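Mandelate racemase/muconate lactonizing enzyme family protein (Bradyrhizobium sp. ORS 278, PDB 3TOY) belongs to the mandelate racemase/muconate lactonizing enzyme family of the enolase superfamily and is probably a metal-dependent enzyme of unassigned reaction. Local coordinates at residues G55-I60 against Y73-T78; V32-V37 against P84-V89; G194-D199 against A229-A234. All blocks are in the same frame, centred on the assembly; numbering follows the deposited sequence.

Contact 1: residues G55-I60 against Y73-T78; sequences GPLVLI and YLFAYT
Val58 and Leu74 form the hydrogen-bonded pair between two non-hydrogen-bonded ones in the antiparallel hairpin of strands 50-64 and 69-75: Val58 N donates to Leu74 O at 2.9 Å, and Leu74 N returns a bond to Val58 O at 2.9 Å. The flanking pairs are Leu57 with Phe75 and Leu59 with Tyr73. The axes of the short strand segments approach to 4.6 Å, and their directions differ by 158°. Past the last strand residue, Phe75, the pairing gains one more bond, Ala76 N to Pro56 O at 2.8 Å.

Side chains alternate between two faces. On one, Leu59 CD2 meets Tyr73 CB at 3.6 Å; the Tyr73 CG sits between its backbone N and carbonyl carbon (chi1 74°), which carries the ring along the strand to where Leu57 CD2 approaches it. That same methyl lies at the edge of the Phe75 ring, near its plane, 4.0 Å from CD1. On the other face, Val58 and Leu74 meet through their CB atoms, while Ile60 CD1 reaches the branch point of Leu74. At the end of the pairing the Pro56 ring lies beside Phe75, CD to CE1 at 3.8 Å, and near Ala76.

Further out, Tyr73 OH is hydrogen-bonded to Glu325 OE1, and the Phe75 ring stacks with Phe345, so the Leu57 face turns toward later parts of the chain. Leu82 and Leu85 of helix 82-95 cover Val58 and Ala76 instead. The contact is therefore apolar on both sides of a backbone tied by three bonds across the hairpin, while the backbones of Leu57 and Leu59 bond to Val37 and Arg35 of strand 29-47 and the Tyr73 hydroxyl is satisfied by a carboxylate beyond it.

Contact 2: residues V32-V37 against P84-V89; sequences VTARAV and PLVHLV. With NI (nickel (II) ion), chain G.
Val32 overlaps Val89 through its CG1 methyl, which lies 3.6 Å from Val89 CG1, the two side chains crossing at about a right angle. The CG1 branch of Val89 is anti to its own backbone N (chi1 170°), and from there it also reaches Ala34, with CG1 4.0 Å from Ala34 CB. One turn earlier, Val86 spreads its two methyls along the strand: CG1 rests 3.7 Å from Ala34 O, whereas CG2 lies 4.1 Å from Ala36 CB. Ala34 thus receives both valines, and its small side chain is consistent with the close approach of the backbones, whose short-segment axes come within 7.6 Å and run nearly antiparallel at 173°.

The side chains meet through methyl groups alone, and some methyls also rest on carbonyl oxygens. A polar tie comes from just beyond the two segments, where Glu90 OE2 accepts from Ala34 N. Helix 122-142 extends the same apolar layer, Leu130 against Val32 and Ala126 against Val89.

His87 points away from the strand and binds a nickel ion through NE2 at 2.3 Å. His87 NE2 of the second subunit binds the same ion, and waters are also coordinated, so the metal bridges the two chains. A helix running along the face of an antiparallel sheet is the build of the alpha+beta N-terminal domain found in the enolase superfamily, to which both segments belong.

Contact 3: residues G194-D199 against A229-A234; sequences GDLATD and ATRRIA. With P4C (O-acetaldehydyl-hexaethylene glycol), chain N.
Arg232 turns its CG anti to the carbonyl carbon (chi1 -61°) and then runs extended to NE, which carries its guanidinium across to the loop entering helix 196-210. There NH1 and NH2 both donate to Gly194 O, at 3.1 Å from NH1 and 3.2 Å from NH2. NH1 also forms a salt bridge with Asp199 OD2 at 2.7 Å, approaching on the syn side but 34° out of the carboxylate plane. Both oxygens lie at the guanidinium edge, while Leu196 N sits 3.5 Å above its plane, over the centre. Leu196 and the aliphatic stem of Arg232 lie alongside each other, pointing opposite ways, with Leu196 CD1 3.9 Å from Arg232 CB.

The two segments belong to successive helices, 196-210 and 226-236, of the barrel domain of the enolase superfamily, with strand 215-219 between them. Asp195 N-caps the first, its OD1 accepting from Thr198 N at 3.0 Å.

Glu228 OE2 forms salt bridges with both Arg232 NE and Arg231 NH2. The Arg231 chain bends at chi3 and brings its guanidinium beside Leu196 CB; over one face lies O19 of O-acetaldehydyl-hexaethylene glycol, 3.4 Å above the plane.

How the contacts relate
Contacts 1 and 2 share one sheet and lie 9 Å apart between centres. Strand 29-47 pairs with strand 50-64, Leu59 N lying 2.7 Å from Arg35 O and Leu57 N 2.8 Å from Val37 O, and Leu85 joins the two contacts on the helix side. Both touch the second subunit. Contact 3 belongs to the other domain, its nearest atoms about 18 Å from contact 1 and about 28 Å from contact 2. The Tyr77 side chain of contact 1 lies about 7 Å from a calcium ion, probably that of Asp219, Glu245 and Glu271, since it touches Asn272. In contact 3, Arg231, beside the glycol, is about 11 Å from a calcium ion.

Contact 1: residues G55-I60 against Y73-T78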
loop_
_atom_site.group_PDB
_atom_site.type_symbol
_atom_site.label_atom_id
_atom_site.label_comp_id
_atom_site.label_asym_id
_atom_site.label_seq_id
_atom_site.Cartn_x
_atom_site.Cartn_y
_atom_site.Cartn_z
ATOM N N GLY A 55 43.223 17.585 9.311
ATOM C CA GLY A 55 42.482 16.561 10.046
ATOM C C GLY A 55 42.268 16.909 11.506
ATOM O O GLY A 55 43.107 16.581 12.356
ATOM N N PRO A 56 41.139 17.563 11.821
ATOM C CA PRO A 56 40.820 17.789 13.229
ATOM C C PRO A 56 40.341 16.490 13.870
ATOM O O PRO A 56 39.291 15.959 13.479
ATOM C CB PRO A 56 39.724 18.864 13.186
ATOM C CG PRO A 56 39.190 18.858 11.774
ATOM C CD PRO A 56 40.091 18.051 10.901
ATOM N N LEU A 57 41.131 15.951 14.806
ATOM C CA LEU A 57 40.820 14.672 15.449
ATOM C C LEU A 57 40.722 14.830 16.960
ATOM O O LEU A 57 41.334 15.720 17.545
ATOM C CB LEU A 57 41.887 13.619 15.154
ATOM C CG LEU A 57 42.423 13.460 13.733
ATOM C CD1 LEU A 57 43.452 12.312 13.664
ATOM C CD2 LEU A 57 41.253 13.201 12.780
ATOM N N VAL A 58 39.953 13.954 17.591
ATOM C CA VAL A 58 39.932 13.834 19.047
ATOM C C VAL A 58 40.444 12.444 19.394
ATOM O O VAL A 58 39.888 11.435 18.952
ATOM C CB VAL A 58 38.514 14.030 19.625
ATOM C CG1 VAL A 58 38.466 13.694 21.129
ATOM C CG2 VAL A 58 38.018 15.451 19.361
ATOM N N LEU A 59 41.518 12.384 20.183
ATOM C CA LEU A 59 42.140 11.117 20.547
ATOM C C LEU A 59 41.706 10.760 21.948
ATOM O O LEU A 59 41.836 11.570 22.874
ATOM C CB LEU A 59 43.676 11.238 20.478
ATOM C CG LEU A 59 44.222 11.925 19.226
ATOM C CD1 LEU A 59 45.767 12.002 19.256
ATOM C CD2 LEU A 59 43.737 11.196 17.949
ATOM N N ILE A 60 41.178 9.553 22.107
ATOM C CA ILE A 60 40.476 9.166 23.317
ATOM C C ILE A 60 41.252 8.062 23.985
ATOM O O ILE A 60 41.653 7.090 23.339
ATOM C CB ILE A 60 39.023 8.664 22.979
ATOM C CG1 ILE A 60 38.208 9.794 22.336
ATOM C CG2 ILE A 60 38.344 8.055 24.186
ATOM C CD1 ILE A 60 36.736 9.415 21.937
ATOM N N TYR A 73 39.818 7.177 18.077
ATOM C CA TYR A 73 39.769 8.594 17.710
ATOM C C TYR A 73 38.499 8.940 16.921
ATOM O O TYR A 73 37.846 8.056 16.308
ATOM C CB TYR A 73 41.014 9.023 16.896
ATOM C CG TYR A 73 41.015 8.516 15.464
ATOM C CD1 TYR A 73 40.452 9.277 14.433
ATOM C CD2 TYR A 73 41.558 7.280 15.147
ATOM C CE1 TYR A 73 40.427 8.804 13.114
ATOM C CE2 TYR A 73 41.546 6.802 13.848
ATOM C CZ TYR A 73 40.969 7.567 12.841
ATOM O OH TYR A 73 40.965 7.093 11.560
ATOM N N LEU A 74 38.164 10.221 16.964
ATOM C CA LEU A 74 37.080 10.812 16.197
ATOM C C LEU A 74 37.649 11.789 15.184
ATOM O O LEU A 74 38.565 12.560 15.512
ATOM C CB LEU A 74 36.158 11.579 17.133
ATOM C CG LEU A 74 35.546 10.780 18.277
ATOM C CD1 LEU A 74 34.769 11.726 19.186
ATOM C CD2 LEU A 74 34.643 9.666 17.755
ATOM N N PHE A 75 37.145 11.731 13.946
ATOM C CA PHE A 75 37.324 12.828 12.989
ATOM C C PHE A 75 36.241 13.825 13.307
ATOM O O PHE A 75 35.057 13.459 13.371
ATOM C CB PHE A 75 37.180 12.336 11.545
ATOM C CG PHE A 75 37.141 13.440 10.529
ATOM C CD1 PHE A 75 38.278 14.190 10.245
ATOM C CD2 PHE A 75 35.963 13.739 9.849
ATOM C CE1 PHE A 75 38.236 15.191 9.314
ATOM C CE2 PHE A 75 35.925 14.753 8.921
ATOM C CZ PHE A 75 37.053 15.479 8.644
ATOM N N ALA A 76 36.629 15.085 13.509
ATOM C CA ALA A 76 35.711 16.062 14.060
ATOM C C ALA A 76 35.117 17.006 13.021
ATOM O O ALA A 76 34.321 17.891 13.371
ATOM C CB ALA A 76 36.399 16.854 15.181
ATOM N N TYR A 77 35.498 16.815 11.756
ATOM C CA TYR A 77 35.017 17.648 10.654
ATOM C C TYR A 77 35.549 19.081 10.634
ATOM O O TYR A 77 36.028 19.542 9.605
ATOM C CB TYR A 77 33.483 17.677 10.616
ATOM C CG TYR A 77 32.891 16.423 9.990
ATOM C CD1 TYR A 77 32.734 16.320 8.606
ATOM C CD2 TYR A 77 32.510 15.346 10.777
ATOM C CE1 TYR A 77 32.192 15.160 8.029
ATOM C CE2 TYR A 77 31.970 14.180 10.200
ATOM C CZ TYR A 77 31.817 14.110 8.835
ATOM O OH TYR A 77 31.284 12.962 8.261
ATOM N N THR A 78 35.428 19.775 11.764
ATOM C CA THR A 78 35.792 21.200 11.866
ATOM C C THR A 78 36.450 21.481 13.225
ATOM O O THR A 78 36.137 20.823 14.212
ATOM C CB THR A 78 34.562 22.118 11.659
ATOM O OG1 THR A 78 34.929 23.484 11.880
ATOM C CG2 THR A 78 33.425 21.751 12.623
#

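Contact 2: residues V32-V37 against P84-V89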
loop_
_atom_site.group_PDB
_atom_site.type_symbol
_atom_site.label_atom_id
_atom_site.label_comp_id
_atom_site.label_asym_id
_atom_site.label_seq_id
_atom_site.Cartn_x
_atom_site.Cartn_y
_atom_site.Cartn_z
ATOM N N VAL A 32 39.210 8.700 31.927
ATOM C CA VAL A 32 39.075 8.971 30.515
ATOM C C VAL A 32 39.678 10.339 30.223
ATOM O O VAL A 32 39.343 11.330 30.871
ATOM C CB VAL A 32 37.569 8.946 30.119
ATOM C CG1 VAL A 32 37.373 9.471 28.722
ATOM C CG2 VAL A 32 37.034 7.532 30.255
ATOM N N THR A 33 40.571 10.407 29.245
ATOM C CA THR A 33 41.078 11.691 28.828
ATOM C C THR A 33 40.950 11.804 27.317
ATOM O O THR A 33 40.969 10.803 26.610
ATOM C CB THR A 33 42.546 11.901 29.270
ATOM O OG1 THR A 33 43.414 11.062 28.500
ATOM C CG2 THR A 33 42.694 11.562 30.739
ATOM N N ALA A 34 40.805 13.028 26.836
ATOM C CA ALA A 34 40.695 13.272 25.412
ATOM C C ALA A 34 41.616 14.398 25.013
ATOM O O ALA A 34 41.727 15.404 25.718
ATOM C CB ALA A 34 39.234 13.628 25.059
ATOM N N ARG A 35 42.274 14.244 23.872
ATOM C CA ARG A 35 43.100 15.323 23.348
ATOM C C ARG A 35 42.715 15.673 21.920
ATOM O O ARG A 35 42.371 14.791 21.131
ATOM C CB ARG A 35 44.583 14.947 23.405
ATOM C CG ARG A 35 45.116 14.674 24.824
ATOM C CD ARG A 35 46.564 14.187 24.770
ATOM N NE ARG A 35 46.665 12.799 24.326
ATOM C CZ ARG A 35 47.807 12.184 24.036
ATOM N NH1 ARG A 35 48.961 12.830 24.152
ATOM N NH2 ARG A 35 47.796 10.917 23.643
ATOM N N ALA A 36 42.799 16.955 21.590
ATOM C CA ALA A 36 42.523 17.431 20.241
ATOM C C ALA A 36 43.815 17.625 19.448
ATOM O O ALA A 36 44.786 18.193 19.958
ATOM C CB ALA A 36 41.738 18.744 20.312
ATOM N N VAL A 37 43.834 17.158 18.202
ATOM C CA VAL A 37 44.958 17.418 17.306
ATOM C C VAL A 37 44.447 17.870 15.955
ATOM O O VAL A 37 43.305 17.583 15.584
ATOM C CB VAL A 37 45.858 16.193 17.101
ATOM C CG1 VAL A 37 46.494 15.762 18.422
ATOM C CG2 VAL A 37 45.081 15.026 16.499
ATOM N N PRO A 84 34.302 21.238 22.339
ATOM C CA PRO A 84 33.061 20.605 22.798
ATOM C C PRO A 84 33.213 19.076 22.928
ATOM O O PRO A 84 32.805 18.497 23.950
ATOM C CB PRO A 84 32.056 20.964 21.701
ATOM C CG PRO A 84 32.594 22.154 21.033
ATOM C CD PRO A 84 34.095 22.101 21.167
ATOM N N LEU A 85 33.807 18.432 21.915
ATOM C CA LEU A 85 33.972 16.964 21.921
ATOM C C LEU A 85 34.900 16.519 23.047
ATOM O O LEU A 85 34.628 15.555 23.753
ATOM C CB LEU A 85 34.502 16.449 20.581
ATOM C CG LEU A 85 33.433 16.340 19.481
ATOM C CD1 LEU A 85 34.063 16.037 18.127
ATOM C CD2 LEU A 85 32.425 15.277 19.872
ATOM N N VAL A 86 35.993 17.252 23.241
ATOM C CA VAL A 86 36.911 16.928 24.347
ATOM C C VAL A 86 36.187 16.973 25.692
ATOM O O VAL A 86 36.308 16.052 26.507
ATOM C CB VAL A 86 38.133 17.887 24.346
ATOM C CG1 VAL A 86 38.913 17.768 25.668
ATOM C CG2 VAL A 86 39.025 17.584 23.145
ATOM N N HIS A 87 35.432 18.025 25.903
ATOM C CA HIS A 87 34.634 18.194 27.089
ATOM C C HIS A 87 33.657 17.058 27.291
ATOM O O HIS A 87 33.551 16.510 28.353
ATOM C CB HIS A 87 33.774 19.427 26.944
ATOM C CG HIS A 87 34.331 20.667 27.560
ATOM N ND1 HIS A 87 34.300 20.906 28.914
ATOM C CD2 HIS A 87 34.851 21.780 26.996
ATOM C CE1 HIS A 87 34.830 22.090 29.159
ATOM N NE2 HIS A 87 35.161 22.646 28.011
ATOM N N LEU A 88 32.905 16.755 26.247
ATOM C CA LEU A 88 31.884 15.721 26.360
ATOM C C LEU A 88 32.486 14.371 26.714
ATOM O O LEU A 88 31.990 13.669 27.604
ATOM C CB LEU A 88 31.086 15.629 25.060
ATOM C CG LEU A 88 30.106 16.792 24.926
ATOM C CD1 LEU A 88 29.630 16.851 23.490
ATOM C CD2 LEU A 88 28.917 16.657 25.902
ATOM N N VAL A 89 33.559 13.999 26.025
ATOM C CA VAL A 89 34.192 12.722 26.282
ATOM C C VAL A 89 34.694 12.670 27.734
ATOM O O VAL A 89 34.517 11.676 28.429
ATOM C CB VAL A 89 35.366 12.474 25.333
ATOM C CG1 VAL A 89 36.157 11.252 25.796
ATOM C CG2 VAL A 89 34.866 12.278 23.885
HETATM NI NI NI G . 35.722 24.800 27.371
HETATM O O HOH W 1 37.244 26.142 28.040
HETATM O O HOH W 2 34.385 25.635 28.689
HETATM O O HOH W 3 37.365 24.119 26.166
HETATM O O HOH W 4 37.135 25.434 28.825
#

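Contact 3: residues G194-D199 against A229-A234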
loop_
_atom_site.group_PDB
_atom_site.type_symbol
_atom_site.label_atom_id
_atom_site.label_comp_id
_atom_site.label_asym_id
_atom_site.label_seq_id
_atom_site.Cartn_x
_atom_site.Cartn_y
_atom_site.Cartn_z
ATOM N N GLY A 194 29.656 22.404 -8.652
ATOM C CA GLY A 194 29.182 23.283 -9.726
ATOM C C GLY A 194 27.957 22.713 -10.417
ATOM O O GLY A 194 27.132 22.058 -9.784
ATOM N N ASP A 195 27.845 22.943 -11.719
ATOM C CA ASP A 195 26.708 22.444 -12.479
ATOM C C ASP A 195 26.926 21.011 -12.971
ATOM O O ASP A 195 27.983 20.422 -12.728
ATOM C CB ASP A 195 26.385 23.391 -13.635
ATOM C CG ASP A 195 27.531 23.531 -14.622
ATOM O OD1 ASP A 195 28.528 22.795 -14.517
ATOM O OD2 ASP A 195 27.428 24.388 -15.517
ATOM N N LEU A 196 25.923 20.433 -13.632
ATOM C CA LEU A 196 26.043 19.064 -14.135
ATOM C C LEU A 196 27.204 18.918 -15.135
ATOM O O LEU A 196 27.906 17.900 -15.147
ATOM C CB LEU A 196 24.726 18.617 -14.793
ATOM C CG LEU A 196 24.770 17.329 -15.626
ATOM C CD1 LEU A 196 25.219 16.145 -14.763
ATOM C CD2 LEU A 196 23.391 17.054 -16.280
ATOM N N ALA A 197 27.389 19.921 -15.993
ATOM C CA ALA A 197 28.475 19.861 -16.973
ATOM C C ALA A 197 29.791 19.606 -16.258
ATOM O O ALA A 197 30.606 18.805 -16.709
ATOM C CB ALA A 197 28.555 21.164 -17.802
ATOM N N THR A 198 30.002 20.294 -15.146
ATOM C CA THR A 198 31.221 20.106 -14.372
ATOM C C THR A 198 31.388 18.669 -13.864
ATOM O O THR A 198 32.470 18.078 -13.960
ATOM C CB THR A 198 31.265 21.101 -13.215
ATOM O OG1 THR A 198 31.369 22.423 -13.761
ATOM C CG2 THR A 198 32.458 20.843 -12.323
ATOM N N ASP A 199 30.307 18.093 -13.353
ATOM C CA ASP A 199 30.355 16.724 -12.861
ATOM C C ASP A 199 30.649 15.794 -14.012
ATOM O O ASP A 199 31.449 14.866 -13.889
ATOM C CB ASP A 199 29.006 16.302 -12.265
ATOM C CG ASP A 199 28.652 17.052 -11.003
ATOM O OD1 ASP A 199 29.569 17.487 -10.256
ATOM O OD2 ASP A 199 27.431 17.186 -10.746
ATOM N N ALA A 229 19.039 15.755 -8.283
ATOM C CA ALA A 229 19.817 14.527 -8.178
ATOM C C ALA A 229 19.339 13.547 -9.243
ATOM O O ALA A 229 20.122 12.942 -9.962
ATOM C CB ALA A 229 19.680 13.923 -6.783
ATOM N N THR A 230 18.030 13.379 -9.352
ATOM C CA THR A 230 17.498 12.494 -10.389
ATOM C C THR A 230 17.957 12.870 -11.804
ATOM O O THR A 230 18.315 12.001 -12.596
ATOM C CB THR A 230 15.954 12.444 -10.321
ATOM O OG1 THR A 230 15.590 11.663 -9.177
ATOM C CG2 THR A 230 15.382 11.754 -11.553
ATOM N N ARG A 231 17.905 14.158 -12.105
ATOM C CA ARG A 231 18.322 14.684 -13.405
ATOM C C ARG A 231 19.813 14.402 -13.662
ATOM O O ARG A 231 20.186 13.909 -14.719
ATOM C CB ARG A 231 18.061 16.197 -13.473
ATOM C CG ARG A 231 18.039 16.720 -14.907
ATOM C CD ARG A 231 17.856 18.244 -14.978
ATOM N NE ARG A 231 19.002 18.915 -14.379
ATOM C CZ ARG A 231 20.078 19.298 -15.072
ATOM N NH1 ARG A 231 20.122 19.096 -16.380
ATOM N NH2 ARG A 231 21.103 19.869 -14.451
ATOM N N ARG A 232 20.665 14.708 -12.688
ATOM C CA ARG A 232 22.106 14.491 -12.893
ATOM C C ARG A 232 22.447 13.016 -13.008
ATOM O O ARG A 232 23.277 12.625 -13.842
ATOM C CB ARG A 232 22.920 15.091 -11.751
ATOM C CG ARG A 232 22.715 16.606 -11.623
ATOM C CD ARG A 232 23.931 17.319 -11.019
ATOM N NE ARG A 232 23.660 18.750 -10.864
ATOM C CZ ARG A 232 24.538 19.648 -10.432
ATOM N NH1 ARG A 232 25.781 19.283 -10.135
ATOM N NH2 ARG A 232 24.177 20.921 -10.302
ATOM N N ILE A 233 21.845 12.202 -12.143
ATOM C CA ILE A 233 22.136 10.768 -12.154
ATOM C C ILE A 233 21.819 10.132 -13.504
ATOM O O ILE A 233 22.600 9.330 -14.016
ATOM C CB ILE A 233 21.415 10.015 -10.992
ATOM C CG1 ILE A 233 21.979 10.498 -9.645
ATOM C CG2 ILE A 233 21.560 8.495 -11.184
ATOM C CD1 ILE A 233 21.177 9.974 -8.398
ATOM N N ALA A 234 20.695 10.507 -14.110
ATOM C CA ALA A 234 20.341 9.926 -15.411
ATOM C C ALA A 234 21.392 10.264 -16.477
ATOM O O ALA A 234 21.678 9.472 -17.385
ATOM C CB ALA A 234 18.985 10.395 -15.855
HETATM O O1 P4C N . 15.592 20.867 -8.710
HETATM C C2 P4C N . 15.066 22.193 -8.883
HETATM C C3 P4C N . 16.236 23.158 -9.030
HETATM O O4 P4C N . 16.117 24.153 -8.027
HETATM C C5 P4C N . 17.330 24.867 -7.827
HETATM C C6 P4C N . 17.033 26.345 -8.033
HETATM O O7 P4C N . 16.951 26.611 -9.435
HETATM C C8 P4C N . 16.599 27.975 -9.677
HETATM C C9 P4C N . 16.484 28.213 -11.168
HETATM O O10 P4C N . 17.789 28.085 -11.713
HETATM C C11 P4C N . 17.802 28.456 -13.084
HETATM C C12 P4C N . 19.143 28.060 -13.672
HETATM O O13 P4C N . 19.426 26.712 -13.304
HETATM C C14 P4C N . 20.597 26.217 -13.955
HETATM C C15 P4C N . 20.669 24.713 -13.741
HETATM O O16 P4C N . 19.682 24.095 -14.561
HETATM C C17 P4C N . 19.277 22.811 -14.095
HETATM C C18 P4C N . 18.096 22.352 -14.945
HETATM O O19 P4C N . 18.515 22.154 -16.295
HETATM C C20 P4C N . 17.433 21.851 -17.177
HETATM C C21 P4C N . 17.918 21.812 -18.624
HETATM O O22 P4C N . 18.232 23.130 -19.088
#